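Periplasmic solute binding protein (Candidatus liberibacter, PDB 4CL2) binds manganese or zinc ions in the periplasm and probably delivers them to a metal-uptake transporter, as a member of the solute-binding protein 9 family. Local coordinates at residues Phe168-Ser171 with Glu172-Val176. Residues are numbered along the deposited sequence; the frame is centred on the assembly and turned at random.
Sequences FVTS and EGCLV. With MN (manganese (II) ion), chain L.
T170 hydrogen-bonds through OG1 to the backbone O of E172, at 2.6 Å, in the turn that joins strand 167-170 to helix 176-182, a beta-to-alpha connection that brings a metal ligand to the manganese site of this ZnuA-family protein. The hydroxyl comes in at a C=O...O angle of 154°, tilted 25° from the carbonyl plane. E172 itself turns away from the strand: CG lies anti to the backbone N (chi1 -166°) and the chain beyond is extended, carrying OE2 to 2.3 Å from the manganese, with OE1 longer at 2.7 Å. H106 and D247 supply the other protein ligands, while the backbone N of N193 donates to OE2. G173 is the centre of an inverse gamma turn, closed by a weak bond from C174 N back to E172 O, so that one carbonyl serves both the threonine and the turn. C174 sets SG 4.0 Å from T170 CG2. L175, the N-cap residue of the helix, reaches back to the strand, its CD1 4.0 Å from F168 CB and packed tightly, 3.5 Å, against T170 CG2. A water bridges the two arms, accepting from L175 N and donating to T170 OG1 at 3.0 Å.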
ATOM      1  N   PHE A 168      -7.105 -14.186   4.876  1.00 19.99           N
ATOM      2  CA  PHE A 168      -6.467 -13.546   3.701  1.00 18.62           C
ATOM      3  C   PHE A 168      -5.069 -14.188   3.675  1.00 24.90           C
ATOM      4  O   PHE A 168      -4.296 -13.946   4.607  1.00 22.37           O
ATOM      5  CB  PHE A 168      -6.285 -12.060   3.829  1.00 19.75           C
ATOM      6  CG  PHE A 168      -7.544 -11.264   3.742  1.00 21.30           C
ATOM      7  CD1 PHE A 168      -8.672 -11.747   3.081  1.00 19.56           C
ATOM      8  CD2 PHE A 168      -7.591 -10.012   4.335  1.00 18.13           C
ATOM      9  CE1 PHE A 168      -9.812 -10.949   3.037  1.00 20.13           C
ATOM     10  CE2 PHE A 168      -8.737  -9.237   4.276  1.00 19.52           C
ATOM     11  CZ  PHE A 168      -9.838  -9.721   3.622  1.00 20.92           C
ATOM     12  N   VAL A 169      -4.798 -15.015   2.677  1.00 20.56           N
ATOM     13  CA  VAL A 169      -3.492 -15.754   2.571  1.00 22.78           C
ATOM     14  C   VAL A 169      -2.722 -15.360   1.304  1.00 20.21           C
ATOM     15  O   VAL A 169      -3.211 -15.463   0.207  1.00 19.26           O
ATOM     16  CB  VAL A 169      -3.693 -17.267   2.587  1.00 22.98           C
ATOM     17  CG1 VAL A 169      -2.354 -18.032   2.574  1.00 25.01           C
ATOM     18  CG2 VAL A 169      -4.504 -17.645   3.823  1.00 24.87           C
ATOM     19  N   THR A 170      -1.556 -14.818   1.521  1.00 18.57           N
ATOM     20  CA  THR A 170      -0.817 -14.171   0.453  1.00 18.27           C
ATOM     21  C   THR A 170       0.627 -14.645   0.532  1.00 20.72           C
ATOM     22  O   THR A 170       0.978 -15.462   1.394  1.00 19.46           O
ATOM     23  CB  THR A 170      -0.834 -12.659   0.542  1.00 19.64           C
ATOM     24  OG1 THR A 170      -0.331 -12.297   1.815  1.00 19.16           O
ATOM     25  CG2 THR A 170      -2.223 -12.097   0.369  1.00 21.00           C
ATOM     26  N   SER A 171       1.448 -14.146  -0.385  1.00 18.83           N
ATOM     27  CA  SER A 171       2.848 -14.568  -0.416  1.00 19.34           C
ATOM     28  C   SER A 171       3.604 -13.595   0.520  1.00 18.47           C
ATOM     29  O   SER A 171       4.125 -14.047   1.554  1.00 20.44           O
ATOM     30  CB  SER A 171       3.380 -14.515  -1.885  1.00 20.78           C
ATOM     31  OG  SER A 171       2.697 -15.532  -2.630  1.00 21.16           O
ATOM     32  N   GLU A 172       3.759 -12.372   0.105  1.00 18.34           N
ATOM     33  CA  GLU A 172       4.211 -11.304   1.010  1.00 20.66           C
ATOM     34  C   GLU A 172       3.123 -10.963   2.022  1.00 19.94           C
ATOM     35  O   GLU A 172       1.939 -11.103   1.731  1.00 16.84           O
ATOM     36  CB  GLU A 172       4.532 -10.030   0.215  1.00 21.72           C
ATOM     37  CG  GLU A 172       5.316  -9.005   1.026  1.00 21.33           C
ATOM     38  CD  GLU A 172       5.444  -7.656   0.326  1.00 25.10           C
ATOM     39  OE1 GLU A 172       4.524  -7.212  -0.344  1.00 23.91           O
ATOM     40  OE2 GLU A 172       6.422  -6.983   0.495  1.00 27.21           O
ATOM     41  N   GLY A 173       3.516 -10.510   3.226  1.00 18.99           N
ATOM     42  CA  GLY A 173       2.494 -10.075   4.243  1.00 18.27           C
ATOM     43  C   GLY A 173       1.901  -8.721   3.919  1.00 17.96           C
ATOM     44  O   GLY A 173       1.955  -7.768   4.730  1.00 21.40           O
ATOM     45  N   CYS A 174       1.275  -8.613   2.763  1.00 15.43           N
ATOM     46  CA  CYS A 174       0.824  -7.346   2.246  1.00 17.26           C
ATOM     47  C   CYS A 174      -0.589  -6.969   2.691  1.00 16.27           C
ATOM     48  O   CYS A 174      -1.004  -5.876   2.402  1.00 15.36           O
ATOM     49  CB  CYS A 174       0.880  -7.386   0.707  1.00 17.27           C
ATOM     50  SG  CYS A 174      -0.020  -8.739  -0.047  1.00 18.30           S
ATOM     51  N   LEU A 175      -1.322  -7.896   3.284  1.00 13.78           N
ATOM     52  CA  LEU A 175      -2.757  -7.633   3.598  1.00 15.31           C
ATOM     53  C   LEU A 175      -3.016  -7.564   5.071  1.00 16.09           C
ATOM     54  O   LEU A 175      -4.211  -7.578   5.496  1.00 15.42           O
ATOM     55  CB  LEU A 175      -3.737  -8.670   2.982  1.00 15.98           C
ATOM     56  CG  LEU A 175      -3.721  -8.747   1.457  1.00 15.40           C
ATOM     57  CD1 LEU A 175      -4.717  -9.782   0.951  1.00 17.94           C
ATOM     58  CD2 LEU A 175      -3.917  -7.411   0.765  1.00 17.54           C
ATOM     59  N   VAL A 176      -1.983  -7.450   5.903  1.00 14.22           N
ATOM     60  CA  VAL A 176      -2.207  -7.510   7.346  1.00 15.67           C
ATOM     61  C   VAL A 176      -3.079  -6.336   7.827  1.00 15.21           C
ATOM     62  O   VAL A 176      -3.898  -6.535   8.752  1.00 14.93           O
ATOM     63  CB  VAL A 176      -0.938  -7.613   8.163  1.00 17.58           C
ATOM     64  CG1 VAL A 176      -0.202  -8.895   7.784  1.00 19.20           C
ATOM     65  CG2 VAL A 176      -0.021  -6.401   7.971  1.00 16.61           C
TER
HETATM   66 MN    MN L1286       5.894  -4.843  -0.084  0.50 44.99          MN
HETATM   67  O   HOH W   1      -0.914 -10.515   4.202  1.00 19.76           O